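Local coordinates for VP4 CORE protein (Bluetongue virus, PDB 2JHP), which caps the viral messenger RNA as a multifunctional enzyme, carries bound S-adenosyl-L-homocysteine and guanine in this structure, and forms part of the inner capsid, at residues Val180-Tyr185 against Glu335-Met340; Ser320-Pro325 against Phe387-Ile392; Ile521-Glu526 against Ser552-Val557; Thr558-Ala563 against Lys623-Met628. One frame throughout, in Å; residues are numbered along the deposited sequence.

Following the chain from the N terminus, helix 178-186 opens interaction 1 and the edge strand 322-324 opens interaction 2. The next strand, 335-341, closes interaction 1, and helix 380-391 closes interaction 2, so the two loops cross. Both contacts belong to one mixed sheet and the helices on it, their centres about 9 Å apart, and both touch the same guanine. Interactions 3 and 4 follow in series within the helical region toward the C terminus. Interaction 3 closes a short loop between helices 523-533 and 551-561; interaction 4 then ties helix 551-561 to helix 612-625. The centres of interactions 1 and 3 lie about 57 Å apart, on opposite sides of the chain's centre.

Interaction 1 of 4, residues Val180-Tyr185 against Glu335-Met340; sequences VSMLDY and ELRNFM. With GUN (guanine), chain D.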
# COMPACT_ATOMS: atom_id res chain seq x y z
N VAL A 180 23.32 -3.47 -11.72
CA VAL A 180 22.70 -2.64 -10.67
C VAL A 180 21.33 -3.18 -10.27
O VAL A 180 20.89 -3.03 -9.13
CB VAL A 180 22.69 -1.08 -10.97
CG1 VAL A 180 23.23 -0.74 -12.34
CG2 VAL A 180 21.31 -0.46 -10.74
N SER A 181 20.66 -3.82 -11.22
CA SER A 181 19.41 -4.51 -10.95
C SER A 181 19.67 -5.65 -9.98
O SER A 181 18.82 -5.97 -9.15
CB SER A 181 18.82 -5.05 -12.25
OG SER A 181 17.91 -4.12 -12.79
N MET A 182 20.85 -6.26 -10.10
CA MET A 182 21.23 -7.35 -9.20
C MET A 182 21.17 -6.87 -7.75
O MET A 182 20.41 -7.42 -6.95
CB MET A 182 22.61 -7.90 -9.56
CG MET A 182 23.00 -9.13 -8.84
SD MET A 182 24.76 -9.04 -8.62
CE MET A 182 25.15 -10.74 -8.37
N LEU A 183 21.92 -5.81 -7.43
CA LEU A 183 21.87 -5.17 -6.13
C LEU A 183 20.45 -4.74 -5.76
O LEU A 183 20.07 -4.85 -4.60
CB LEU A 183 22.83 -3.98 -6.05
CG LEU A 183 24.33 -4.20 -6.34
CD1 LEU A 183 25.02 -2.87 -6.53
CD2 LEU A 183 25.03 -5.04 -5.26
N ASP A 184 19.68 -4.28 -6.73
CA ASP A 184 18.31 -3.83 -6.48
C ASP A 184 17.40 -4.81 -5.75
O ASP A 184 16.68 -4.41 -4.84
CB ASP A 184 17.62 -3.43 -7.78
CG ASP A 184 17.91 -2.02 -8.18
OD1 ASP A 184 18.48 -1.27 -7.35
OD2 ASP A 184 17.58 -1.67 -9.33
N TYR A 185 17.42 -6.08 -6.17
CA TYR A 185 16.59 -7.08 -5.51
C TYR A 185 17.25 -7.82 -4.33
O TYR A 185 16.56 -8.39 -3.50
CB TYR A 185 16.01 -8.06 -6.52
CG TYR A 185 17.02 -8.98 -7.15
CD1 TYR A 185 17.49 -10.10 -6.48
CD2 TYR A 185 17.47 -8.76 -8.45
CE1 TYR A 185 18.41 -10.96 -7.06
CE2 TYR A 185 18.38 -9.61 -9.04
CZ TYR A 185 18.84 -10.71 -8.35
OH TYR A 185 19.74 -11.57 -8.94
N GLU A 335 23.46 -17.00 -18.24
CA GLU A 335 23.97 -16.83 -16.89
C GLU A 335 22.78 -16.54 -15.98
O GLU A 335 21.89 -15.74 -16.32
CB GLU A 335 24.95 -15.67 -16.87
CG GLU A 335 25.63 -15.41 -15.56
CD GLU A 335 26.62 -14.27 -15.68
OE1 GLU A 335 27.68 -14.48 -16.30
OE2 GLU A 335 26.34 -13.17 -15.14
N LEU A 336 22.76 -17.21 -14.84
CA LEU A 336 21.72 -16.99 -13.84
C LEU A 336 22.38 -16.48 -12.58
O LEU A 336 23.59 -16.21 -12.57
CB LEU A 336 20.98 -18.30 -13.54
CG LEU A 336 20.40 -19.05 -14.73
CD1 LEU A 336 19.99 -20.42 -14.28
CD2 LEU A 336 19.21 -18.33 -15.38
N ARG A 337 21.59 -16.33 -11.52
CA ARG A 337 22.12 -16.01 -10.20
C ARG A 337 21.74 -17.10 -9.22
O ARG A 337 20.64 -17.65 -9.26
CB ARG A 337 21.63 -14.65 -9.72
CG ARG A 337 22.23 -13.46 -10.46
CD ARG A 337 23.72 -13.37 -10.25
NE ARG A 337 24.35 -12.52 -11.25
CZ ARG A 337 25.66 -12.29 -11.33
NH1 ARG A 337 26.50 -12.81 -10.44
NH2 ARG A 337 26.14 -11.51 -12.30
N ASN A 338 22.69 -17.43 -8.35
CA ASN A 338 22.50 -18.48 -7.38
C ASN A 338 22.25 -17.85 -6.04
O ASN A 338 23.16 -17.28 -5.44
CB ASN A 338 23.74 -19.37 -7.31
CG ASN A 338 23.55 -20.59 -6.42
OD1 ASN A 338 24.45 -21.40 -6.28
ND2 ASN A 338 22.37 -20.72 -5.82
N PHE A 339 21.00 -17.91 -5.59
CA PHE A 339 20.66 -17.45 -4.26
C PHE A 339 20.84 -18.58 -3.25
O PHE A 339 20.36 -19.71 -3.46
CB PHE A 339 19.25 -16.86 -4.19
CG PHE A 339 18.80 -16.54 -2.80
CD1 PHE A 339 19.36 -15.46 -2.11
CD2 PHE A 339 17.85 -17.32 -2.15
CE1 PHE A 339 18.96 -15.17 -0.81
CE2 PHE A 339 17.45 -17.04 -0.86
CZ PHE A 339 18.00 -15.96 -0.19
N MET A 340 21.52 -18.27 -2.15
CA MET A 340 21.79 -19.23 -1.11
C MET A 340 21.26 -18.68 0.21
O MET A 340 21.72 -17.63 0.67
CB MET A 340 23.31 -19.48 -0.99
CG MET A 340 24.01 -20.03 -2.25
SD MET A 340 25.82 -20.16 -2.11
CE MET A 340 25.97 -21.35 -0.79
N9 GUN D . 10.31 -2.85 -7.48
C8 GUN D . 9.76 -1.83 -6.82
N7 GUN D . 10.61 -1.38 -5.90
C5 GUN D . 11.71 -2.12 -5.97
C6 GUN D . 12.91 -2.09 -5.26
O6 GUN D . 13.09 -1.27 -4.36
N1 GUN D . 13.91 -3.03 -5.59
C2 GUN D . 13.64 -3.95 -6.63
N2 GUN D . 14.55 -4.85 -6.96
N3 GUN D . 12.47 -3.95 -7.30
C4 GUN D . 11.52 -3.05 -6.99
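Met182 and Arg337 make the larger of two van der Waals contacts between helix 178-186 and strand 335-341. The methyl CE of Met182 sits over one face of the Arg337 guanidinium, 3.0 Å above its plane and shifted toward the rim, with NH1 as its nearest atom at 3.2 Å. With CG anti to the backbone N (chi1 -171°) and a bend at the next torsion, the methionine reaches out crosswise to the arginine and lays its methyl on the guanidinium. Tyr185 adds the second contact: its OH reaches the aliphatic base of the arginine, 3.5 Å from Arg337 CG, with the ring plane 55° from the guanidinium.

Strand 335-341, last in sequence of a seven-stranded mixed sheet of order 3-2-1-4-5-7-6, is inserted antiparallel between strands 302-308 and 322-324, the arrangement of Rossmann-like methyltransferases. The helix lies on this sheet, and the side chain of Met182 is about 7 Å from bound S-adenosyl-L-homocysteine.

Polar partners surround the buried guanidinium. Glu335 OE2 lies 3.3 Å from Arg337 NH2 but well out of the guanidinium plane, so charge alone links them, while NE is hydrogen-bonded to Gln326 and NH2 forms a salt bridge with Asp265.

Hydrogen bonds serve the ligand. Guanine N2 donates to the backbone O of Asp184 at 3.0 Å, and guanine N1 donates to the same oxygen at 3.2 Å.

Interaction 2 of 4, residues Ser320-Pro325 against Phe387-Ile392; sequences STYLFP and FEHLHI. With GUN (guanine), chain D.
Tyr322 meets His389, and Phe324 meets Leu390, where the outermost strand of a Rossmann-like methyltransferase sheet faces helix 380-391. The strand is entered through a classic beta bulge, in which Thr321 and Tyr322 both face Phe339 of the neighbouring strand 335-341.

From CB, Tyr322 points toward the helix, with CG opposite its own carbonyl carbon (chi1 -57°). One face of its ring is overlain near the rim by the methyl CG2 of Thr321, 3.8 Å above the plane. Further out, Tyr322 CE1 comes within 3.6 Å of His389 CE1, and CZ lies just as near to the same atom. At the tip, the Tyr322 oxygen OH arrives at the edge of the imidazole, near its plane, 3.4 Å from His389 CE1. The two rings meet obliquely, their centroids 5.3 Å apart and their planes at 49°, so neither lies flat on the other. The hydroxyl is hydrogen-bonded to His353 ND1, which fixes the end of the tyrosine, while the His353 ring packs edge-to-face with His389.

Beside this aromatic pair, the contact is apolar and less close. Leu390 and Phe324 approach from opposite directions, and the methyl CD2 of Leu390 stands at the edge of the phenylalanine ring, near its plane and 4.2 Å from CE2.

One turn earlier on the helix, Phe387 lines the guanine pocket. Guanine lies over one face of its ring, with N1 3.8 Å above the plane, over the ring centre.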
# COMPACT_ATOMS: atom_id res chain seq x y z
N SER A 320 23.15 -24.66 -3.67
CA SER A 320 22.14 -23.65 -3.94
C SER A 320 20.89 -23.70 -3.05
O SER A 320 20.60 -24.72 -2.43
CB SER A 320 21.71 -23.74 -5.42
OG SER A 320 20.73 -22.75 -5.73
N THR A 321 20.18 -22.58 -3.02
CA THR A 321 18.80 -22.54 -2.55
C THR A 321 17.90 -22.34 -3.77
O THR A 321 17.00 -23.14 -4.03
CB THR A 321 18.59 -21.44 -1.48
OG1 THR A 321 19.29 -21.77 -0.27
CG2 THR A 321 17.10 -21.24 -1.17
N TYR A 322 18.15 -21.28 -4.54
CA TYR A 322 17.45 -21.06 -5.80
C TYR A 322 18.43 -20.70 -6.91
O TYR A 322 19.52 -20.21 -6.65
CB TYR A 322 16.42 -19.92 -5.69
CG TYR A 322 15.34 -20.07 -4.63
CD1 TYR A 322 15.18 -19.10 -3.66
CD2 TYR A 322 14.46 -21.16 -4.63
CE1 TYR A 322 14.18 -19.22 -2.69
CE2 TYR A 322 13.47 -21.29 -3.67
CZ TYR A 322 13.33 -20.31 -2.71
OH TYR A 322 12.34 -20.42 -1.76
N LEU A 323 18.02 -20.96 -8.14
CA LEU A 323 18.65 -20.38 -9.32
C LEU A 323 17.58 -19.60 -10.07
O LEU A 323 16.49 -20.12 -10.34
CB LEU A 323 19.26 -21.46 -10.22
CG LEU A 323 20.32 -22.41 -9.64
CD1 LEU A 323 20.58 -23.57 -10.61
CD2 LEU A 323 21.62 -21.69 -9.31
N PHE A 324 17.85 -18.34 -10.38
CA PHE A 324 16.88 -17.58 -11.15
C PHE A 324 17.43 -16.69 -12.24
O PHE A 324 18.62 -16.39 -12.26
CB PHE A 324 15.91 -16.80 -10.25
CG PHE A 324 16.52 -16.29 -8.98
CD1 PHE A 324 17.65 -15.50 -9.00
CD2 PHE A 324 15.90 -16.57 -7.76
CE1 PHE A 324 18.20 -15.00 -7.82
CE2 PHE A 324 16.43 -16.08 -6.56
CZ PHE A 324 17.57 -15.29 -6.59
N PRO A 325 16.55 -16.29 -13.18
CA PRO A 325 16.94 -15.42 -14.28
C PRO A 325 17.30 -14.03 -13.78
O PRO A 325 16.92 -13.64 -12.67
CB PRO A 325 15.69 -15.37 -15.16
CG PRO A 325 14.81 -16.50 -14.69
CD PRO A 325 15.12 -16.65 -13.24
N PHE A 387 12.68 -9.47 -5.51
CA PHE A 387 12.73 -8.64 -4.32
C PHE A 387 11.73 -9.11 -3.26
O PHE A 387 12.12 -9.36 -2.12
CB PHE A 387 12.42 -7.19 -4.72
CG PHE A 387 12.71 -6.19 -3.64
CD1 PHE A 387 13.95 -6.13 -3.04
CD2 PHE A 387 11.73 -5.28 -3.24
CE1 PHE A 387 14.22 -5.21 -2.06
CE2 PHE A 387 11.99 -4.33 -2.26
CZ PHE A 387 13.24 -4.30 -1.67
N GLU A 388 10.46 -9.23 -3.66
CA GLU A 388 9.38 -9.61 -2.75
C GLU A 388 9.53 -11.04 -2.23
O GLU A 388 9.16 -11.35 -1.09
CB GLU A 388 8.03 -9.48 -3.44
CG GLU A 388 7.64 -8.03 -3.78
CD GLU A 388 6.49 -7.93 -4.79
OE1 GLU A 388 6.15 -8.95 -5.44
OE2 GLU A 388 5.92 -6.82 -4.93
N HIS A 389 10.07 -11.92 -3.06
CA HIS A 389 10.18 -13.30 -2.68
C HIS A 389 11.31 -13.53 -1.69
O HIS A 389 11.20 -14.35 -0.78
CB HIS A 389 10.32 -14.21 -3.90
CG HIS A 389 10.24 -15.66 -3.55
ND1 HIS A 389 11.28 -16.54 -3.75
CD2 HIS A 389 9.25 -16.37 -2.96
CE1 HIS A 389 10.93 -17.74 -3.33
NE2 HIS A 389 9.70 -17.66 -2.83
N LEU A 390 12.40 -12.79 -1.88
CA LEU A 390 13.56 -12.95 -1.03
C LEU A 390 13.34 -12.34 0.36
O LEU A 390 13.81 -12.89 1.36
CB LEU A 390 14.81 -12.37 -1.70
CG LEU A 390 15.30 -13.10 -2.97
CD1 LEU A 390 16.52 -12.43 -3.54
CD2 LEU A 390 15.59 -14.59 -2.73
N HIS A 391 12.58 -11.24 0.42
CA HIS A 391 12.59 -10.36 1.57
C HIS A 391 11.27 -10.25 2.34
O HIS A 391 11.18 -9.46 3.28
CB HIS A 391 13.08 -8.95 1.15
CG HIS A 391 14.43 -8.96 0.50
ND1 HIS A 391 15.55 -9.42 1.14
CD2 HIS A 391 14.83 -8.56 -0.73
CE1 HIS A 391 16.59 -9.31 0.33
NE2 HIS A 391 16.17 -8.79 -0.81
N ILE A 392 10.26 -11.02 1.95
CA ILE A 392 8.97 -11.03 2.65
C ILE A 392 8.74 -12.43 3.21
O ILE A 392 8.92 -13.43 2.52
CB ILE A 392 7.79 -10.67 1.71
CG1 ILE A 392 7.80 -9.19 1.36
CG2 ILE A 392 6.44 -11.07 2.32
CD1 ILE A 392 6.97 -8.83 0.13
N9 GUN D . 10.31 -2.85 -7.48
C8 GUN D . 9.76 -1.83 -6.82
N7 GUN D . 10.61 -1.38 -5.90
C5 GUN D . 11.71 -2.12 -5.97
C6 GUN D . 12.91 -2.09 -5.26
O6 GUN D . 13.09 -1.27 -4.36
N1 GUN D . 13.91 -3.03 -5.59
C2 GUN D . 13.64 -3.95 -6.63
N2 GUN D . 14.55 -4.85 -6.96
N3 GUN D . 12.47 -3.95 -7.30
C4 GUN D . 11.52 -3.05 -6.99

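Interaction 3 of 4, residues Ile521-Glu526 against Ser552-Val557; sequences IGLRVE and SGHLYV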
# COMPACT_ATOMS: atom_id res chain seq x y z
N ILE A 521 -23.61 12.59 2.66
CA ILE A 521 -23.93 13.25 1.40
C ILE A 521 -24.88 12.37 0.58
O ILE A 521 -24.62 11.19 0.35
CB ILE A 521 -22.64 13.59 0.58
CG1 ILE A 521 -21.71 14.52 1.38
CG2 ILE A 521 -23.00 14.17 -0.78
CD1 ILE A 521 -22.30 15.87 1.77
N GLY A 522 -26.00 12.96 0.18
CA GLY A 522 -26.98 12.25 -0.62
C GLY A 522 -28.07 11.56 0.18
O GLY A 522 -28.97 10.94 -0.41
N LEU A 523 -28.01 11.68 1.50
CA LEU A 523 -28.96 11.00 2.39
C LEU A 523 -30.43 11.21 2.01
O LEU A 523 -31.23 10.28 2.08
CB LEU A 523 -28.71 11.39 3.85
CG LEU A 523 -29.46 10.59 4.93
CD1 LEU A 523 -28.98 9.15 4.99
CD2 LEU A 523 -29.30 11.26 6.28
N ARG A 524 -30.78 12.44 1.61
CA ARG A 524 -32.18 12.75 1.27
C ARG A 524 -32.67 11.98 0.05
O ARG A 524 -33.76 11.40 0.06
CB ARG A 524 -32.37 14.25 1.04
CG ARG A 524 -32.16 15.07 2.29
CD ARG A 524 -33.22 16.15 2.38
NE ARG A 524 -33.48 16.54 3.77
CZ ARG A 524 -34.27 17.55 4.13
NH1 ARG A 524 -34.86 18.30 3.20
NH2 ARG A 524 -34.47 17.82 5.41
N VAL A 525 -31.85 11.97 -0.99
CA VAL A 525 -32.13 11.18 -2.20
C VAL A 525 -32.23 9.70 -1.87
O VAL A 525 -33.10 9.00 -2.38
CB VAL A 525 -31.08 11.45 -3.29
CG1 VAL A 525 -31.02 10.31 -4.28
CG2 VAL A 525 -31.42 12.77 -4.00
N GLU A 526 -31.37 9.25 -0.98
CA GLU A 526 -31.33 7.85 -0.58
C GLU A 526 -32.60 7.40 0.16
O GLU A 526 -32.99 6.23 0.09
CB GLU A 526 -30.07 7.58 0.24
CG GLU A 526 -28.81 7.45 -0.60
CD GLU A 526 -28.73 6.12 -1.35
OE1 GLU A 526 -29.55 5.21 -1.07
OE2 GLU A 526 -27.85 5.99 -2.22
N SER A 552 -34.28 8.81 14.00
CA SER A 552 -34.47 7.36 13.80
C SER A 552 -34.48 6.99 12.31
O SER A 552 -33.90 5.97 11.92
CB SER A 552 -35.77 6.88 14.46
OG SER A 552 -36.93 7.39 13.79
N GLY A 553 -35.15 7.82 11.50
CA GLY A 553 -35.17 7.66 10.03
C GLY A 553 -33.78 7.80 9.44
O GLY A 553 -33.43 7.13 8.47
N HIS A 554 -33.00 8.68 10.05
CA HIS A 554 -31.60 8.91 9.70
C HIS A 554 -30.79 7.63 9.83
O HIS A 554 -29.96 7.34 8.97
CB HIS A 554 -31.03 9.98 10.62
CG HIS A 554 -29.67 10.45 10.23
ND1 HIS A 554 -28.56 9.64 10.30
CD2 HIS A 554 -29.24 11.66 9.80
CE1 HIS A 554 -27.50 10.33 9.89
NE2 HIS A 554 -27.89 11.55 9.58
N LEU A 555 -31.02 6.87 10.89
CA LEU A 555 -30.26 5.63 11.13
C LEU A 555 -30.70 4.50 10.21
O LEU A 555 -29.87 3.74 9.69
CB LEU A 555 -30.36 5.19 12.61
CG LEU A 555 -29.41 4.07 13.04
CD1 LEU A 555 -27.95 4.51 13.03
CD2 LEU A 555 -29.80 3.58 14.43
N TYR A 556 -32.02 4.39 10.04
CA TYR A 556 -32.62 3.35 9.24
C TYR A 556 -32.21 3.51 7.78
O TYR A 556 -31.89 2.53 7.10
CB TYR A 556 -34.14 3.37 9.39
CG TYR A 556 -34.87 2.48 8.41
CD1 TYR A 556 -35.18 1.15 8.73
CD2 TYR A 556 -35.25 2.96 7.15
CE1 TYR A 556 -35.84 0.33 7.82
CE2 TYR A 556 -35.90 2.16 6.24
CZ TYR A 556 -36.20 0.84 6.57
OH TYR A 556 -36.86 0.06 5.64
N VAL A 557 -32.19 4.76 7.30
CA VAL A 557 -31.81 5.03 5.92
C VAL A 557 -30.32 4.77 5.69
O VAL A 557 -29.96 4.08 4.74
CB VAL A 557 -32.26 6.43 5.44
CG1 VAL A 557 -31.59 6.81 4.14
CG2 VAL A 557 -33.79 6.47 5.27
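Leu523, in the first turn of helix 523-533, sends its two methyl groups to different residues of helix 551-561, and the tight part of the contact is built around this fork. CD2 rests over one face of the His554 imidazole in a CH-pi contact, 3.8 Å from the ring centroid and 25° off its normal. It leans toward the rim, where His554 CD2 is the nearest atom at 3.5 Å. The other methyl, Leu523 CD1, packs against Val557 CG1 at 3.6 Å. The first torsion of His554 (chi1 -171°) swings its ring away from the amide nitrogen and turns a face to the leucine methyl. Outside these segments, Phe520 packs edge-to-face with the imidazole and the Trp571 ring also meets it.

Toward Glu526 the packing slackens. Val557 CG1 comes no closer to that residue's side chain than 4.3 Å, at CB, although the CA atoms of Glu526 and Val557 are the nearest pair across the contact. The Glu526 carboxylate takes no part, and its OE2 lies close to OE2 of Glu3, a closeness of like charges that could raise the pKa of one of them. Arg524 points its CB away from helix 551-561 and is exposed to solvent.

Gly522 has a positive phi of 92°, and its O accepts the N-H of Glu526. The arrangement is a helix-helix contact made by the first turn of helix 523-533, with glycine at its N-cap position, in the helical region toward the C terminus of VP4.

Interaction 4 of 4, residues Thr558-Ala563 against Lys623-Met628; sequences TLMSGA and KRKMGM
Met560 joins two helix C-termini: from the last turn of helix 551-561 it reaches Lys625 and Met626, where helix 612-625 ends. The contact is small, made wholly of apolar atoms, and lies at the surface of the protein.

Met560 starts with CG trans to the amide nitrogen (chi1 -162°) and then bends at both following torsions, which folds the thioether over so that sulfur and methyl present themselves to different residues. The methyl goes to the aliphatic stem of Lys625, with Met560 CE 3.7 Å from Lys625 CB and 3.8 Å from CD. Here the methionine lies across the lysine stem, and the lysine then leads away from the contact. Its ammonium NZ is hydrogen-bonded to Asn534 OD1, in the loop after helix 523-533, beyond the methionines.

In this helical part of VP4 the partner segment has just left its helix: Met626 is extended, and its side chain returns toward helix 551-561. Met560 and Met626 run antiparallel, side by side, with Met560 SD facing the methyl CE of Met626 at 3.7 Å.

Immediately after Met560 the first helix is terminated by an ST turn. Ser561 OG accepts the backbone N-H of Ala563 at 3.2 Å, a fairly straight bond with an N-H...O angle of 160°. Between them Gly562 takes a positive phi of 69°, turning the chain out of the helix, and its carbonyl O is hydrogen-bonded to Arg453 NH2.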
# COMPACT_ATOMS: atom_id res chain seq x y z
N THR A 558 -29.47 5.30 6.57
CA THR A 558 -28.01 5.13 6.46
C THR A 558 -27.64 3.65 6.35
O THR A 558 -26.88 3.28 5.46
CB THR A 558 -27.23 5.76 7.65
OG1 THR A 558 -27.86 5.41 8.88
CG2 THR A 558 -27.18 7.28 7.53
N LEU A 559 -28.19 2.82 7.24
CA LEU A 559 -27.98 1.37 7.19
C LEU A 559 -28.58 0.68 5.95
O LEU A 559 -27.89 -0.05 5.21
CB LEU A 559 -28.53 0.72 8.45
CG LEU A 559 -27.68 0.82 9.71
CD1 LEU A 559 -28.49 0.30 10.89
CD2 LEU A 559 -26.38 0.05 9.54
N MET A 560 -29.87 0.93 5.72
CA MET A 560 -30.63 0.23 4.70
C MET A 560 -30.19 0.62 3.30
O MET A 560 -30.34 -0.16 2.37
CB MET A 560 -32.12 0.50 4.92
CG MET A 560 -33.07 -0.47 4.23
SD MET A 560 -33.08 -2.12 4.94
CE MET A 560 -33.88 -1.81 6.50
N SER A 561 -29.63 1.82 3.14
CA SER A 561 -29.19 2.29 1.83
C SER A 561 -27.98 1.52 1.29
O SER A 561 -27.83 1.39 0.07
CB SER A 561 -28.87 3.78 1.87
OG SER A 561 -27.76 4.05 2.70
N GLY A 562 -27.11 1.05 2.19
CA GLY A 562 -25.86 0.39 1.81
C GLY A 562 -24.87 1.37 1.20
O GLY A 562 -23.86 0.97 0.62
N ALA A 563 -25.16 2.65 1.36
CA ALA A 563 -24.39 3.71 0.73
C ALA A 563 -23.32 4.34 1.64
O ALA A 563 -22.43 5.02 1.15
CB ALA A 563 -25.34 4.78 0.21
N LYS A 623 -33.47 -4.98 11.22
CA LYS A 623 -33.33 -6.44 11.30
C LYS A 623 -34.61 -7.16 10.89
O LYS A 623 -34.55 -8.29 10.41
CB LYS A 623 -32.89 -6.89 12.71
CG LYS A 623 -33.99 -7.06 13.75
CD LYS A 623 -33.55 -8.02 14.85
CE LYS A 623 -34.63 -8.22 15.89
NZ LYS A 623 -34.15 -9.12 16.97
N ARG A 624 -35.75 -6.50 11.08
CA ARG A 624 -37.05 -7.04 10.68
C ARG A 624 -37.15 -7.07 9.16
O ARG A 624 -37.89 -7.88 8.60
CB ARG A 624 -38.19 -6.22 11.29
CG ARG A 624 -39.33 -7.05 11.87
CD ARG A 624 -40.59 -7.01 11.01
NE ARG A 624 -40.37 -7.48 9.64
CZ ARG A 624 -41.33 -7.93 8.82
NH1 ARG A 624 -42.59 -7.99 9.23
NH2 ARG A 624 -41.02 -8.32 7.60
N LYS A 625 -36.41 -6.19 8.50
CA LYS A 625 -36.35 -6.18 7.04
C LYS A 625 -35.31 -7.16 6.50
O LYS A 625 -35.37 -7.53 5.32
CB LYS A 625 -36.09 -4.78 6.50
CG LYS A 625 -37.34 -4.03 6.11
CD LYS A 625 -37.07 -3.13 4.91
CE LYS A 625 -38.36 -2.73 4.22
NZ LYS A 625 -38.96 -3.85 3.44
N MET A 626 -34.37 -7.58 7.35
CA MET A 626 -33.37 -8.60 6.99
C MET A 626 -32.75 -9.35 8.18
O MET A 626 -31.87 -8.84 8.88
CB MET A 626 -32.27 -8.02 6.08
CG MET A 626 -31.82 -6.61 6.43
SD MET A 626 -30.93 -5.87 5.05
CE MET A 626 -32.24 -5.54 3.87
N GLY A 627 -33.25 -10.57 8.39
CA GLY A 627 -32.64 -11.52 9.31
C GLY A 627 -31.83 -12.51 8.49
O GLY A 627 -31.91 -12.49 7.26
N MET A 628 -31.08 -13.38 9.17
CA MET A 628 -30.14 -14.31 8.51
C MET A 628 -29.03 -13.57 7.76
O MET A 628 -27.85 -13.69 8.13
CB MET A 628 -30.86 -15.30 7.58
CG MET A 628 -31.64 -16.39 8.30
SD MET A 628 -32.21 -17.67 7.14
CE MET A 628 -33.43 -16.77 6.16